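Local coordinates for Tll1590 protein (Thermosynechococcus elongatus, PDB 6LDQ) that is a glycosyltransferase-family protein with a glycosyl transferase 4-like domain of the GT-B clan, at residues G208-Y211 and R212-F215. Numbering follows the deposited sequence.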
loop_
_atom_site.group_PDB
_atom_site.type_symbol
_atom_site.label_atom_id
_atom_site.label_comp_id
_atom_site.label_asym_id
_atom_site.label_seq_id
_atom_site.Cartn_x
_atom_site.Cartn_y
_atom_site.Cartn_z
ATOM N N GLY A 208 -8.293 8.368 6.000
ATOM C CA GLY A 208 -7.655 9.482 6.678
ATOM C C GLY A 208 -7.785 9.387 8.179
ATOM O O GLY A 208 -6.809 9.575 8.908
ATOM N N GLN A 209 -8.994 9.065 8.661
ATOM C CA GLN A 209 -9.222 8.954 10.097
ATOM C C GLN A 209 -8.350 7.865 10.709
ATOM O O GLN A 209 -7.807 8.034 11.806
ATOM C CB GLN A 209 -10.705 8.680 10.368
ATOM C CG GLN A 209 -10.970 7.877 11.642
ATOM C CD GLN A 209 -10.784 8.726 12.881
ATOM O OE1 GLN A 209 -10.913 9.948 12.823
ATOM N NE2 GLN A 209 -10.463 8.092 14.004
ATOM N N LEU A 210 -8.202 6.738 10.015
ATOM C CA LEU A 210 -7.316 5.695 10.517
ATOM C C LEU A 210 -5.885 6.207 10.610
ATOM O O LEU A 210 -5.229 6.070 11.653
ATOM C CB LEU A 210 -7.403 4.457 9.621
ATOM C CG LEU A 210 -8.254 3.333 10.226
ATOM C CD1 LEU A 210 -7.435 2.643 11.290
ATOM C CD2 LEU A 210 -9.586 3.853 10.824
ATOM N N TYR A 211 -5.403 6.841 9.536
ATOM C CA TYR A 211 -4.067 7.430 9.547
ATOM C C TYR A 211 -3.861 8.272 10.803
ATOM O O TYR A 211 -2.904 8.074 11.560
ATOM C CB TYR A 211 -3.863 8.291 8.293
ATOM C CG TYR A 211 -3.879 7.554 6.955
ATOM C CD1 TYR A 211 -4.003 6.160 6.887
ATOM C CD2 TYR A 211 -3.771 8.260 5.762
ATOM C CE1 TYR A 211 -4.027 5.506 5.667
ATOM C CE2 TYR A 211 -3.792 7.629 4.543
ATOM C CZ TYR A 211 -3.912 6.240 4.497
ATOM O OH TYR A 211 -3.932 5.621 3.269
ATOM N N ARG A 212 -4.788 9.194 11.064
ATOM C CA ARG A 212 -4.628 10.076 12.211
ATOM C C ARG A 212 -4.661 9.299 13.520
ATOM O O ARG A 212 -3.868 9.568 14.428
ATOM C CB ARG A 212 -5.704 11.159 12.164
ATOM C CG ARG A 212 -5.616 12.010 10.900
ATOM C CD ARG A 212 -6.415 13.302 11.029
ATOM N NE ARG A 212 -7.765 13.117 10.515
ATOM C CZ ARG A 212 -8.794 12.734 11.262
ATOM N NH1 ARG A 212 -9.995 12.578 10.719
ATOM N NH2 ARG A 212 -8.616 12.502 12.556
ATOM N N GLN A 213 -5.555 8.318 13.629
ATOM C CA GLN A 213 -5.564 7.432 14.791
ATOM C C GLN A 213 -4.194 6.799 15.021
ATOM O O GLN A 213 -3.663 6.822 16.138
ATOM C CB GLN A 213 -6.612 6.335 14.594
ATOM C CG GLN A 213 -7.856 6.462 15.425
ATOM C CD GLN A 213 -8.875 5.411 15.041
ATOM O OE1 GLN A 213 -10.011 5.728 14.684
ATOM N NE2 GLN A 213 -8.461 4.151 15.079
ATOM N N LEU A 214 -3.626 6.203 13.971
ATOM C CA LEU A 214 -2.283 5.631 14.054
ATOM C C LEU A 214 -1.263 6.654 14.545
ATOM O O LEU A 214 -0.450 6.362 15.429
ATOM C CB LEU A 214 -1.862 5.097 12.686
ATOM C CG LEU A 214 -2.375 3.734 12.234
ATOM C CD1 LEU A 214 -1.424 3.175 11.192
ATOM C CD2 LEU A 214 -2.481 2.789 13.423
ATOM N N PHE A 215 -1.281 7.854 13.962
ATOM C CA PHE A 215 -0.280 8.861 14.297
ATOM C C PHE A 215 -0.400 9.308 15.749
ATOM O O PHE A 215 0.613 9.544 16.417
ATOM C CB PHE A 215 -0.410 10.074 13.372
ATOM C CG PHE A 215 0.104 9.850 11.974
ATOM C CD1 PHE A 215 1.359 9.291 11.750
ATOM C CD2 PHE A 215 -0.662 10.221 10.882
ATOM C CE1 PHE A 215 1.839 9.109 10.460
ATOM C CE2 PHE A 215 -0.196 10.028 9.590
ATOM C CZ PHE A 215 1.066 9.482 9.379
#
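In the C-terminal helix 200-216, Gln209 and Gln213 lie one turn apart with their side-chain amides brought together. As modelled, Gln209 NE2 points at Gln213 OE1 from within the carbonyl plane, but their 2.5 Å separation is too short for a comfortable N-H...O bond, so its exact geometry is doubtful. The two amide planes are twisted 59° apart. Gln209 gets there with CG anti to its N (chi1 151°) and a bend at chi2 that turns the amide along the helix. Its other end, OE1, lies 3.4 Å from Arg212 NH2; the Arg212 chain, bent at chi3, folds back so that one guanidinium face rests over Gln209 CA. The alpha-helical i to i+4 backbone bonds continue through the turn, with Arg212 N to Gly208 O at 3.0 Å and Leu214 N to Leu210 O at 2.8 Å. On the buried side Tyr211 CB meets Phe215 CE2 at 4.3 Å. Tyr211 OH bonds to His110 ND1 and its ring meets Trp45 edge-to-face, while Phe215 and Leu214 reach Gln130 of strand 130-134. This is an amphipathic helix packed on the parallel strands of a Rossmann-like alpha/beta domain, with Tyr211, Leu214 and Phe215 turned to the sheet.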